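Local coordinates for intracellular protein transport protein USO1 (Saccharomyces cerevisiae S288c, PDB 6LSU) that is required for protein transport from the endoplasmic reticulum to the Golgi complex, the part modelled here belonging to its globular head, at residues 50-55 with 85-90; 90-95 with 103-108; 152-157 with 164-169; 172-175 with 180-183; 209-214 with 250-255. All coordinates share one frame; numbering follows the deposited sequence.

Contact 1. Residues 50-55 with 85-90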
# COMPACT_ATOMS: atom_id res chain seq x y z
N ALA A 50 43.76 -10.69 -17.62
CA ALA A 50 44.66 -10.45 -16.46
C ALA A 50 44.82 -8.94 -16.20
O ALA A 50 44.68 -8.49 -15.05
CB ALA A 50 45.99 -11.15 -16.66
N PHE A 51 45.11 -8.14 -17.23
CA PHE A 51 45.32 -6.66 -17.05
C PHE A 51 44.02 -5.94 -16.66
O PHE A 51 44.08 -4.79 -16.12
CB PHE A 51 45.89 -6.04 -18.33
CG PHE A 51 47.37 -6.26 -18.49
CD1 PHE A 51 48.26 -5.60 -17.65
CD2 PHE A 51 47.88 -7.16 -19.42
CE1 PHE A 51 49.63 -5.82 -17.75
CE2 PHE A 51 49.24 -7.38 -19.51
CZ PHE A 51 50.12 -6.71 -18.68
N SER A 52 42.87 -6.55 -16.96
CA SER A 52 41.54 -5.96 -16.70
C SER A 52 41.33 -5.70 -15.22
O SER A 52 40.60 -4.74 -14.91
CB SER A 52 40.43 -6.77 -17.28
OG SER A 52 40.61 -6.84 -18.68
N ARG A 53 41.97 -6.48 -14.36
CA ARG A 53 41.82 -6.33 -12.89
C ARG A 53 42.52 -5.03 -12.49
O ARG A 53 41.85 -4.17 -11.90
CB ARG A 53 42.22 -7.64 -12.19
CG ARG A 53 41.25 -8.80 -12.42
CD ARG A 53 41.89 -10.18 -12.55
NE ARG A 53 40.91 -11.21 -12.90
CZ ARG A 53 40.05 -11.80 -12.04
NH1 ARG A 53 40.06 -11.48 -10.75
NH2 ARG A 53 39.19 -12.71 -12.47
N GLN A 54 43.79 -4.82 -12.88
CA GLN A 54 44.56 -3.58 -12.55
C GLN A 54 44.20 -2.46 -13.54
O GLN A 54 43.82 -1.39 -13.05
CB GLN A 54 46.09 -3.77 -12.56
CG GLN A 54 46.61 -4.81 -11.57
CD GLN A 54 46.22 -6.23 -11.93
OE1 GLN A 54 45.87 -6.53 -13.08
NE2 GLN A 54 46.26 -7.11 -10.94
N TYR A 55 44.31 -2.67 -14.86
CA TYR A 55 44.29 -1.56 -15.86
C TYR A 55 42.98 -1.54 -16.64
O TYR A 55 42.98 -1.45 -17.88
CB TYR A 55 45.55 -1.61 -16.71
CG TYR A 55 46.76 -1.34 -15.85
CD1 TYR A 55 46.78 -0.24 -15.00
CD2 TYR A 55 47.82 -2.22 -15.81
CE1 TYR A 55 47.85 -0.01 -14.15
CE2 TYR A 55 48.91 -1.99 -14.98
CZ TYR A 55 48.92 -0.88 -14.15
OH TYR A 55 49.97 -0.65 -13.31
N LEU A 85 33.54 -12.72 -22.85
CA LEU A 85 32.41 -12.39 -21.93
C LEU A 85 32.98 -12.18 -20.52
O LEU A 85 32.60 -11.17 -19.88
CB LEU A 85 31.32 -13.48 -21.98
CG LEU A 85 30.59 -13.64 -23.32
CD1 LEU A 85 29.60 -14.77 -23.27
CD2 LEU A 85 29.82 -12.41 -23.69
N GLU A 86 33.89 -13.03 -20.04
CA GLU A 86 34.41 -12.82 -18.66
C GLU A 86 35.10 -11.46 -18.66
O GLU A 86 34.92 -10.68 -17.66
CB GLU A 86 35.35 -13.90 -18.15
CG GLU A 86 34.75 -15.29 -18.18
CD GLU A 86 35.65 -16.48 -17.85
OE1 GLU A 86 35.07 -17.59 -17.58
OE2 GLU A 86 36.88 -16.30 -17.81
N THR A 87 35.83 -11.14 -19.73
CA THR A 87 36.71 -9.94 -19.77
C THR A 87 35.81 -8.71 -19.76
O THR A 87 36.02 -7.80 -18.89
CB THR A 87 37.73 -10.00 -20.91
OG1 THR A 87 38.58 -11.13 -20.66
CG2 THR A 87 38.57 -8.73 -20.98
N ILE A 88 34.76 -8.71 -20.57
CA ILE A 88 33.84 -7.53 -20.60
C ILE A 88 33.20 -7.32 -19.23
O ILE A 88 33.09 -6.15 -18.79
CB ILE A 88 32.78 -7.66 -21.69
CG1 ILE A 88 33.44 -7.86 -23.06
CG2 ILE A 88 31.88 -6.41 -21.68
CD1 ILE A 88 32.43 -8.03 -24.17
N LEU A 89 32.75 -8.42 -18.62
CA LEU A 89 32.08 -8.40 -17.30
C LEU A 89 33.05 -7.86 -16.25
O LEU A 89 32.63 -7.12 -15.37
CB LEU A 89 31.59 -9.81 -16.95
CG LEU A 89 30.25 -10.14 -17.61
CD1 LEU A 89 29.87 -11.59 -17.46
CD2 LEU A 89 29.18 -9.23 -17.04
N ILE A 90 34.33 -8.23 -16.36
CA ILE A 90 35.31 -7.69 -15.37
C ILE A 90 35.39 -6.18 -15.58
O ILE A 90 35.35 -5.39 -14.60
CB ILE A 90 36.66 -8.36 -15.50
CG1 ILE A 90 36.53 -9.85 -15.15
CG2 ILE A 90 37.67 -7.60 -14.65
CD1 ILE A 90 37.86 -10.60 -15.14
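S52 and R53 meet T87 and I90 inside the first armadillo (ARM) repeat of the globular head, where the end of helix 38-54 lies alongside helix 78-91. The two segments run nearly parallel, 4° apart in direction, with axes 9.5 Å apart at their closest. S52 and I90 have the nearest CA atoms, separated by 6.6 Å.

S52 directs its CB at helix 78-91, and this carbon rests against I90 CG2 at 3.9 Å. The oxygen, S52 OG, lies 3.6 Å from the methyl T87 CG2. That touch is van der Waals only. With OG turned beside the backbone N (chi1 -61°), the hydroxyl reaches back to L48 O and bonds there. T87 behaves alike, its OG1 bonding to A83 O. Both buried hydroxyls are thus satisfied one turn back in their own helices, and T87 offers S52 a methyl.

R53 stands at the outer edge. Its chain bends at chi2 (144°) and carries the guanidinium past the tip of I90. R53 NH2 comes to 3.7 Å and R53 NE to 3.8 Å from I90 CD1, at a slant. The polar end is engaged further out, where R53 NH1 forms a salt bridge with D100. I90 therefore serves both partners, one branch each.

Helix 56-73 packs close by, with V59 touching S52 and L67 touching T87. F51 turns to helix 17-34, while L85, I88 and L89 of helix 78-91 pack on helix 160-174.

Contact 2. Residues 90-95 with 103-108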
# COMPACT_ATOMS: atom_id res chain seq x y z
N ILE A 90 34.33 -8.23 -16.36
CA ILE A 90 35.31 -7.69 -15.37
C ILE A 90 35.39 -6.18 -15.58
O ILE A 90 35.35 -5.39 -14.60
CB ILE A 90 36.66 -8.36 -15.50
CG1 ILE A 90 36.53 -9.85 -15.15
CG2 ILE A 90 37.67 -7.60 -14.65
CD1 ILE A 90 37.86 -10.60 -15.14
N LEU A 91 35.41 -5.78 -16.85
CA LEU A 91 35.66 -4.37 -17.21
C LEU A 91 34.50 -3.50 -16.75
O LEU A 91 34.76 -2.32 -16.36
CB LEU A 91 35.90 -4.26 -18.71
CG LEU A 91 37.23 -4.82 -19.22
CD1 LEU A 91 37.25 -4.76 -20.74
CD2 LEU A 91 38.39 -4.05 -18.63
N PHE A 92 33.30 -4.05 -16.68
CA PHE A 92 32.06 -3.26 -16.46
C PHE A 92 32.15 -2.27 -15.28
O PHE A 92 31.61 -1.14 -15.42
CB PHE A 92 30.81 -4.11 -16.32
CG PHE A 92 29.60 -3.31 -16.74
CD1 PHE A 92 29.35 -3.10 -18.08
CD2 PHE A 92 28.80 -2.66 -15.82
CE1 PHE A 92 28.28 -2.32 -18.50
CE2 PHE A 92 27.71 -1.90 -16.23
CZ PHE A 92 27.46 -1.72 -17.57
N ILE A 93 32.81 -2.62 -14.18
CA ILE A 93 32.89 -1.76 -12.95
C ILE A 93 34.25 -2.00 -12.32
O ILE A 93 34.69 -3.16 -12.37
CB ILE A 93 31.73 -2.05 -11.98
CG1 ILE A 93 30.40 -1.61 -12.59
CG2 ILE A 93 31.97 -1.40 -10.63
CD1 ILE A 93 29.20 -1.99 -11.81
N ARG A 94 34.88 -0.94 -11.76
CA ARG A 94 36.04 -1.12 -10.85
C ARG A 94 35.55 -2.02 -9.70
O ARG A 94 35.84 -3.25 -9.75
CB ARG A 94 36.67 0.20 -10.40
CG ARG A 94 37.87 0.01 -9.48
CD ARG A 94 39.01 1.02 -9.59
NE ARG A 94 40.08 0.50 -10.43
CZ ARG A 94 40.18 0.69 -11.74
NH1 ARG A 94 39.28 1.42 -12.37
NH2 ARG A 94 41.19 0.16 -12.43
N GLY A 95 34.75 -1.49 -8.78
CA GLY A 95 33.99 -2.33 -7.83
C GLY A 95 34.65 -2.46 -6.46
O GLY A 95 35.87 -2.74 -6.41
N ARG A 103 29.02 -9.66 -10.20
CA ARG A 103 27.73 -10.35 -10.50
C ARG A 103 26.70 -10.06 -9.41
O ARG A 103 25.57 -9.83 -9.76
CB ARG A 103 27.99 -11.83 -10.75
CG ARG A 103 28.73 -12.03 -12.07
CD ARG A 103 29.29 -13.41 -12.22
NE ARG A 103 30.52 -13.51 -11.50
CZ ARG A 103 31.22 -14.62 -11.40
NH1 ARG A 103 30.77 -15.69 -12.06
NH2 ARG A 103 32.33 -14.66 -10.65
N GLY A 104 27.08 -10.03 -8.13
CA GLY A 104 26.21 -9.63 -7.02
C GLY A 104 25.59 -8.26 -7.23
O GLY A 104 24.35 -8.13 -7.17
N TRP A 105 26.40 -7.26 -7.55
CA TRP A 105 25.94 -5.92 -7.96
C TRP A 105 24.93 -6.02 -9.13
O TRP A 105 23.89 -5.33 -9.13
CB TRP A 105 27.15 -5.06 -8.31
CG TRP A 105 26.74 -3.67 -8.68
CD1 TRP A 105 26.52 -2.61 -7.85
CD2 TRP A 105 26.41 -3.23 -10.00
NE1 TRP A 105 26.08 -1.54 -8.57
CE2 TRP A 105 25.99 -1.89 -9.88
CE3 TRP A 105 26.42 -3.84 -11.26
CZ2 TRP A 105 25.59 -1.15 -10.98
CZ3 TRP A 105 26.00 -3.11 -12.34
CH2 TRP A 105 25.60 -1.78 -12.20
N ILE A 106 25.20 -6.87 -10.13
CA ILE A 106 24.34 -6.91 -11.35
C ILE A 106 22.96 -7.40 -10.95
O ILE A 106 21.95 -6.72 -11.34
CB ILE A 106 24.94 -7.77 -12.46
CG1 ILE A 106 26.19 -7.13 -13.05
CG2 ILE A 106 23.91 -8.05 -13.54
CD1 ILE A 106 26.97 -8.06 -13.97
N SER A 107 22.90 -8.49 -10.18
CA SER A 107 21.60 -9.06 -9.71
C SER A 107 20.85 -8.02 -8.90
O SER A 107 19.70 -7.69 -9.30
CB SER A 107 21.80 -10.30 -8.95
OG SER A 107 22.28 -11.29 -9.85
N GLN A 108 21.52 -7.43 -7.90
CA GLN A 108 20.94 -6.39 -7.00
C GLN A 108 20.35 -5.25 -7.83
O GLN A 108 19.20 -4.82 -7.54
CB GLN A 108 21.98 -5.86 -6.02
CG GLN A 108 21.50 -4.68 -5.18
CD GLN A 108 22.69 -3.99 -4.55
OE1 GLN A 108 23.15 -4.36 -3.46
NE2 GLN A 108 23.26 -3.04 -5.29
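F92 and I93, near the end of helix 78-91, face W105 in the first turns of helix 103-112; the backbones stay well apart, the nearest CA atoms, those of F92 and I106, being 10.0 Å from each other. Side chains alone bridge this distance.

I93 has an extended backbone and sends its longer branch straight at the indole. The methyl I93 CD1 sits over one face of W105, 3.3 Å from the centroid of the six-membered ring and 10° off the ring normal. This is a CH-pi contact. W105 CE3 and W105 CZ3 are the nearest ring atoms, each 3.4 Å from I93 CD1. The two side chains cross at about a right angle, so the isoleucine meets the ring end-on. W105 has CG anti to its backbone N (chi1 -178°), which swings the indole out toward the turn.

F92 adds a looser touch. F92 CE2 comes within 4.4 Å of W105 CZ3, with the two rings meeting aslant. F92 also packs on A172 of helix 160-174 and on I137 of helix 132-143. Were W105 replaced by an alanine, the methyl of I93 would probably face a gap and F92 CE2 would lose a neighbour.

F92 O accepts a hydrogen bond from S134 OG of helix 132-143. Here a single methyl of I93 stands over the indole face of W105. Segment 90-95 belongs to the first ARM repeat. The arrangement is that of two helices joined by a loop in an alpha-helical solenoid.

Contact 3. Residues 152-157 with 164-169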
# COMPACT_ATOMS: atom_id res chain seq x y z
N VAL A 152 22.11 -12.55 -27.90
CA VAL A 152 20.85 -13.34 -27.84
C VAL A 152 21.09 -14.72 -28.48
O VAL A 152 20.68 -15.72 -27.90
CB VAL A 152 19.71 -12.58 -28.49
CG1 VAL A 152 18.50 -13.48 -28.62
CG2 VAL A 152 19.41 -11.32 -27.68
N GLU A 153 21.84 -14.77 -29.59
CA GLU A 153 22.06 -16.03 -30.35
C GLU A 153 22.92 -16.98 -29.51
O GLU A 153 22.68 -18.18 -29.63
CB GLU A 153 22.63 -15.75 -31.74
CG GLU A 153 21.90 -16.52 -32.84
CD GLU A 153 20.44 -16.11 -33.06
OE1 GLU A 153 19.55 -17.01 -33.01
OE2 GLU A 153 20.20 -14.90 -33.29
N PHE A 154 23.79 -16.45 -28.63
CA PHE A 154 24.60 -17.24 -27.65
C PHE A 154 23.75 -18.14 -26.72
O PHE A 154 24.29 -19.11 -26.15
CB PHE A 154 25.46 -16.33 -26.77
CG PHE A 154 26.69 -15.75 -27.44
CD1 PHE A 154 27.20 -16.32 -28.61
CD2 PHE A 154 27.38 -14.70 -26.86
CE1 PHE A 154 28.33 -15.78 -29.21
CE2 PHE A 154 28.53 -14.20 -27.45
CZ PHE A 154 29.00 -14.73 -28.64
N TRP A 155 22.46 -17.83 -26.50
CA TRP A 155 21.59 -18.69 -25.66
C TRP A 155 21.35 -20.05 -26.33
O TRP A 155 20.86 -20.96 -25.66
CB TRP A 155 20.28 -17.99 -25.29
CG TRP A 155 20.47 -16.88 -24.30
CD1 TRP A 155 21.45 -16.80 -23.33
CD2 TRP A 155 19.73 -15.65 -24.22
NE1 TRP A 155 21.32 -15.62 -22.64
CE2 TRP A 155 20.26 -14.91 -23.14
CE3 TRP A 155 18.65 -15.12 -24.92
CZ2 TRP A 155 19.75 -13.66 -22.76
CZ3 TRP A 155 18.12 -13.90 -24.53
CH2 TRP A 155 18.68 -13.17 -23.48
N GLU A 156 21.66 -20.20 -27.62
CA GLU A 156 21.55 -21.50 -28.33
C GLU A 156 22.83 -22.32 -28.06
O GLU A 156 22.75 -23.54 -28.08
CB GLU A 156 21.31 -21.29 -29.83
CG GLU A 156 20.24 -20.28 -30.19
CD GLU A 156 18.90 -20.49 -29.49
OE1 GLU A 156 18.58 -21.67 -29.16
OE2 GLU A 156 18.16 -19.46 -29.25
N ILE A 157 23.96 -21.71 -27.78
CA ILE A 157 25.20 -22.46 -27.42
C ILE A 157 24.86 -23.39 -26.26
O ILE A 157 24.12 -22.99 -25.37
CB ILE A 157 26.38 -21.53 -27.07
CG1 ILE A 157 26.77 -20.65 -28.25
CG2 ILE A 157 27.57 -22.35 -26.57
CD1 ILE A 157 28.01 -19.77 -28.01
N LEU A 164 24.85 -18.16 -18.95
CA LEU A 164 24.75 -17.34 -17.72
C LEU A 164 25.46 -16.00 -17.90
O LEU A 164 24.93 -14.94 -17.44
CB LEU A 164 25.38 -18.09 -16.55
CG LEU A 164 25.18 -17.44 -15.20
CD1 LEU A 164 23.72 -17.05 -15.06
CD2 LEU A 164 25.57 -18.34 -14.10
N TYR A 165 26.66 -16.01 -18.48
CA TYR A 165 27.44 -14.77 -18.67
C TYR A 165 26.68 -13.81 -19.60
O TYR A 165 26.68 -12.58 -19.39
CB TYR A 165 28.79 -15.07 -19.27
CG TYR A 165 29.84 -15.59 -18.33
CD1 TYR A 165 29.97 -15.12 -17.04
CD2 TYR A 165 30.78 -16.49 -18.78
CE1 TYR A 165 30.97 -15.60 -16.19
CE2 TYR A 165 31.81 -16.95 -17.98
CZ TYR A 165 31.89 -16.52 -16.66
OH TYR A 165 32.91 -16.96 -15.86
N THR A 166 25.94 -14.36 -20.55
CA THR A 166 25.17 -13.55 -21.53
C THR A 166 24.01 -12.83 -20.83
O THR A 166 23.85 -11.61 -21.03
CB THR A 166 24.76 -14.46 -22.69
OG1 THR A 166 25.98 -14.96 -23.24
CG2 THR A 166 23.95 -13.75 -23.73
N ILE A 167 23.24 -13.57 -20.04
CA ILE A 167 22.13 -13.05 -19.19
C ILE A 167 22.69 -11.92 -18.33
O ILE A 167 22.15 -10.83 -18.33
CB ILE A 167 21.52 -14.15 -18.30
CG1 ILE A 167 20.80 -15.21 -19.13
CG2 ILE A 167 20.56 -13.52 -17.31
CD1 ILE A 167 20.24 -16.35 -18.32
N GLN A 168 23.79 -12.20 -17.63
CA GLN A 168 24.41 -11.23 -16.69
C GLN A 168 24.83 -9.98 -17.45
O GLN A 168 24.55 -8.86 -16.91
CB GLN A 168 25.57 -11.88 -15.95
CG GLN A 168 25.08 -12.92 -14.97
CD GLN A 168 26.19 -13.72 -14.30
OE1 GLN A 168 27.18 -14.11 -14.90
NE2 GLN A 168 25.98 -14.00 -13.02
N LEU A 169 25.43 -10.13 -18.65
CA LEU A 169 25.95 -8.96 -19.42
C LEU A 169 24.77 -8.09 -19.83
O LEU A 169 24.84 -6.86 -19.64
CB LEU A 169 26.78 -9.42 -20.62
CG LEU A 169 27.49 -8.31 -21.39
CD1 LEU A 169 28.37 -7.47 -20.47
CD2 LEU A 169 28.30 -8.89 -22.53
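W155 and T166 are brought together by their first torsions. W155 has CG beside its backbone N (chi1 -71°), and the indole swings across to helix 160-174. T166 has OG1 beside its N (chi1 -60°) and CG2 anti to it, which puts the methyl against the indole and the hydroxyl within reach of I162 O, its hydrogen-bond partner.

The pyrrole side of the indole does the touching. W155 NE1 lies 3.4 Å from T166 CG2 and 3.6 Å from I167 CG1. Both carbons approach the ring at a slant, and I167 crosses it at about a right angle. The backbone N of I167 sits at the ring edge, in its plane. One face of the indole is backed by V152 CA from its own segment.

Both segments lie in the second ARM repeat, and the contact joins the end of helix 145-154 to helix 160-174 across a short connection. The nearest CA atoms, of F154 and T166, are 7.2 Å apart. F154 supplies the other flank: T166 OG1 is 3.8 Å from F154 CB and lies at the edge of the phenyl ring.

W155 also packs on T194, M195 and L198 of helix 191-198 and on L213 of helix 204-218. With a leucine in its place, T166 CG2 and I167 CG1 would lose their indole partner, and the space toward helix 191-198 is likely to be only partly filled. T166 also touches L85, and F154 touches V81, both on helix 78-91.

Contact 4. Residues 172-175 with 180-183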
# COMPACT_ATOMS: atom_id res chain seq x y z
N ALA A 172 23.54 -6.09 -17.01
CA ALA A 172 24.46 -4.95 -16.80
C ALA A 172 24.09 -3.79 -17.73
O ALA A 172 23.98 -2.64 -17.26
CB ALA A 172 25.86 -5.41 -17.01
N VAL A 173 23.81 -4.08 -19.00
CA VAL A 173 23.48 -2.98 -19.95
C VAL A 173 22.04 -2.50 -19.66
O VAL A 173 21.81 -1.31 -19.84
CB VAL A 173 23.73 -3.38 -21.42
CG1 VAL A 173 25.05 -4.13 -21.55
CG2 VAL A 173 22.59 -4.16 -22.02
N MET A 174 21.13 -3.36 -19.19
CA MET A 174 19.73 -2.93 -18.88
C MET A 174 19.71 -2.00 -17.64
O MET A 174 18.87 -1.11 -17.58
CB MET A 174 18.77 -4.08 -18.60
CG MET A 174 18.27 -4.80 -19.82
SD MET A 174 17.30 -3.85 -21.02
CE MET A 174 16.14 -2.95 -20.01
N ALA A 175 20.65 -2.18 -16.73
CA ALA A 175 20.88 -1.32 -15.55
C ALA A 175 21.57 0.01 -15.91
O ALA A 175 21.63 0.87 -15.00
CB ALA A 175 21.73 -2.07 -14.56
N LYS A 180 18.03 1.65 -24.96
CA LYS A 180 18.75 1.24 -26.18
C LYS A 180 18.73 -0.30 -26.23
O LYS A 180 18.36 -0.87 -27.28
CB LYS A 180 20.13 1.89 -26.20
CG LYS A 180 20.21 3.31 -25.63
CD LYS A 180 21.25 4.20 -26.30
CE LYS A 180 22.54 4.37 -25.52
NZ LYS A 180 23.59 5.02 -26.32
N ALA A 181 19.05 -0.96 -25.11
CA ALA A 181 19.10 -2.43 -24.99
C ALA A 181 17.68 -3.01 -25.19
O ALA A 181 17.54 -4.08 -25.82
CB ALA A 181 19.69 -2.81 -23.64
N ARG A 182 16.67 -2.33 -24.66
CA ARG A 182 15.27 -2.83 -24.74
C ARG A 182 14.83 -2.65 -26.20
O ARG A 182 14.33 -3.60 -26.81
CB ARG A 182 14.35 -2.16 -23.72
CG ARG A 182 12.93 -2.70 -23.75
CD ARG A 182 11.97 -1.93 -22.85
NE ARG A 182 12.33 -2.11 -21.45
CZ ARG A 182 12.71 -1.14 -20.61
NH1 ARG A 182 12.75 0.12 -20.99
NH2 ARG A 182 13.05 -1.46 -19.37
N SER A 183 15.13 -1.49 -26.78
CA SER A 183 14.98 -1.20 -28.23
C SER A 183 15.60 -2.30 -29.12
O SER A 183 14.85 -2.91 -29.93
CB SER A 183 15.58 0.13 -28.56
OG SER A 183 15.12 0.54 -29.84
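M174 carries this contact with A181 and R182, and its chain is bent twice on the way. CB leaves the helix with CG set beside the backbone N (chi1 -78°). M174 CG packs loosely on L213 of helix 204-218. The bend at chi2 (-61°) then brings the sulfur over to helix 178-187, where M174 SD lies 3.7 Å from A181 CB and 4.0 Å from the backbone N of R182. The second bend, at chi3 (-47°), turns the methyl toward the guanidinium of R182. M174 CE ends over one face of this group, 3.5 Å from R182 NH2 and 3.9 Å from R182 CZ. The two side chains cross at about a right angle.

The guanidinium is held by two backbone carbonyls outside these segments. R182 NE donates to V217 O and R182 NH2 to A216 O, near the end of helix 204-218. These two bonds should fix the plane on which the methyl rests.

A181 is the small residue at the closest backbone approach, its CA 6.2 Å from that of M174. V173 also touches its methyl, V173 CG2 lying 3.6 Å from A181 CB.

The contact joins helix 160-174, in the second ARM repeat, to helix 178-187, in the third. V173 also packs on L141 of helix 132-143, and M174 on the same A216 and V217 of helix 204-218.

Contact 5. Residues 209-214 with 250-255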
# COMPACT_ATOMS: atom_id res chain seq x y z
N GLU A 209 18.70 -16.38 -12.81
CA GLU A 209 19.18 -15.12 -13.45
C GLU A 209 18.18 -14.60 -14.49
O GLU A 209 18.02 -13.36 -14.58
CB GLU A 209 20.52 -15.29 -14.14
CG GLU A 209 21.34 -14.03 -14.04
CD GLU A 209 21.62 -13.65 -12.59
OE1 GLU A 209 21.83 -12.44 -12.31
OE2 GLU A 209 21.65 -14.58 -11.76
N ALA A 210 17.49 -15.47 -15.20
CA ALA A 210 16.58 -15.10 -16.30
C ALA A 210 15.34 -14.39 -15.74
O ALA A 210 14.73 -13.64 -16.51
CB ALA A 210 16.21 -16.33 -17.11
N ILE A 211 14.89 -14.71 -14.52
CA ILE A 211 13.75 -14.00 -13.84
C ILE A 211 14.11 -12.53 -13.63
O ILE A 211 13.28 -11.68 -13.95
CB ILE A 211 13.40 -14.68 -12.50
CG1 ILE A 211 13.09 -16.17 -12.71
CG2 ILE A 211 12.20 -13.96 -11.85
CD1 ILE A 211 12.95 -16.94 -11.45
N LEU A 212 15.35 -12.25 -13.18
CA LEU A 212 15.92 -10.90 -12.98
C LEU A 212 15.95 -10.15 -14.31
O LEU A 212 15.55 -8.98 -14.29
CB LEU A 212 17.30 -11.02 -12.34
CG LEU A 212 17.26 -11.58 -10.92
CD1 LEU A 212 18.63 -11.66 -10.30
CD2 LEU A 212 16.35 -10.72 -10.05
N LEU A 213 16.39 -10.77 -15.41
CA LEU A 213 16.57 -10.04 -16.70
C LEU A 213 15.15 -9.79 -17.21
O LEU A 213 14.82 -8.66 -17.69
CB LEU A 213 17.44 -10.86 -17.66
CG LEU A 213 17.55 -10.33 -19.10
CD1 LEU A 213 18.17 -8.95 -19.12
CD2 LEU A 213 18.35 -11.26 -20.02
N LEU A 214 14.28 -10.78 -17.04
CA LEU A 214 12.88 -10.57 -17.46
C LEU A 214 12.28 -9.40 -16.67
O LEU A 214 11.58 -8.58 -17.27
CB LEU A 214 12.15 -11.89 -17.26
CG LEU A 214 12.37 -12.89 -18.38
CD1 LEU A 214 11.98 -14.29 -17.96
CD2 LEU A 214 11.58 -12.47 -19.62
N SER A 250 12.91 -18.12 -0.81
CA SER A 250 13.45 -16.83 -0.37
C SER A 250 13.43 -15.89 -1.58
O SER A 250 12.25 -15.61 -2.06
CB SER A 250 14.76 -17.02 0.36
OG SER A 250 15.81 -17.31 -0.54
N LEU A 251 14.58 -15.49 -2.12
CA LEU A 251 14.62 -14.40 -3.11
C LEU A 251 13.99 -14.82 -4.44
O LEU A 251 13.26 -13.96 -5.03
CB LEU A 251 16.06 -13.95 -3.29
CG LEU A 251 16.50 -12.83 -2.38
CD1 LEU A 251 17.89 -12.36 -2.84
CD2 LEU A 251 15.52 -11.68 -2.40
N VAL A 252 14.20 -16.06 -4.89
CA VAL A 252 13.71 -16.51 -6.22
C VAL A 252 12.18 -16.31 -6.28
O VAL A 252 11.71 -15.78 -7.30
CB VAL A 252 14.13 -17.94 -6.56
CG1 VAL A 252 13.55 -18.38 -7.89
CG2 VAL A 252 15.64 -18.05 -6.62
N VAL A 253 11.46 -16.67 -5.21
CA VAL A 253 9.99 -16.42 -5.11
C VAL A 253 9.69 -14.92 -5.13
O VAL A 253 8.75 -14.55 -5.80
CB VAL A 253 9.39 -17.10 -3.88
CG1 VAL A 253 7.96 -16.70 -3.66
CG2 VAL A 253 9.52 -18.60 -4.04
N ASN A 254 10.49 -14.12 -4.43
CA ASN A 254 10.36 -12.64 -4.43
C ASN A 254 10.52 -12.14 -5.88
O ASN A 254 9.67 -11.35 -6.37
CB ASN A 254 11.42 -12.01 -3.54
CG ASN A 254 11.03 -10.65 -3.02
OD1 ASN A 254 11.55 -10.21 -2.03
ND2 ASN A 254 10.10 -9.99 -3.65
N ASP A 255 11.55 -12.64 -6.57
CA ASP A 255 11.78 -12.32 -8.02
C ASP A 255 10.56 -12.77 -8.83
O ASP A 255 9.94 -11.94 -9.48
CB ASP A 255 13.09 -12.91 -8.53
CG ASP A 255 14.32 -12.60 -7.66
OD1 ASP A 255 15.22 -13.44 -7.62
OD2 ASP A 255 14.39 -11.51 -7.02
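I211 meets V252 and D255 crosswise, each at about a right angle. With CG1 beside its backbone N (chi1 -56°), the isoleucine divides its two branches between these partners. The longer branch reaches V252, where I211 CD1 touches V252 CG1 at 3.9 Å. The shorter one drops onto the aspartate: I211 CG2 is 3.6 Å from D255 CB and equally near the carbonyl carbon D255 C. This is also where the backbones come closest, the CA atoms of I211 and D255 being 6.4 Å apart.

The contact links two neighbouring ARM repeats of the solenoid, the third through helix 204-218 and the fourth through helix 251-264. The two segments run in broadly the same direction, 31° apart, and their axes pass at 9.8 Å.

L212 approaches D255 from another quarter and at an oblique angle. Its methyl L212 CD2 lies 3.7 Å from D255 CG and 3.7 Å from D255 OD2. D255 OD1 is hardly farther from that methyl, so L212 leans on the carboxylate as a whole and not on a single oxygen. This aspartate is buried with aliphatic neighbours on the I211 and L212 side. Its charge is met from outside the two segments, where D255 OD1 forms a salt bridge with R111 of helix 103-112. That arginine would be expected to favour the ionised form.

L212 also packs on helix 103-112, touching S107, S110 and R111. On the side of V253 and N254, helix 251-264 meets helix 301-317, with N254 OD1 accepting a hydrogen bond from Q302 NE2.

All five contacts are largely buried, though R53 of contact 1 is exposed. Contacts 1 and 3 lie within the first and second ARM repeats; contacts 4 and 5 join the second to the third and the third to the fourth. Contact 2 joins the end of the first repeat to helix 103-112. I90 belongs to contacts 1 and 2 but does its packing in contact 1. Contacts 3 and 4 share helix 160-174. Aromatic rings carry contacts 2 and 3, while contacts 1, 4 and 5 set aliphatic groups beside polar or charged ones paired further out. Direct touches also join them: E86 with Y165 between 1 and 3, a probable hydrogen bond, and S107 with E209 between 2 and 5.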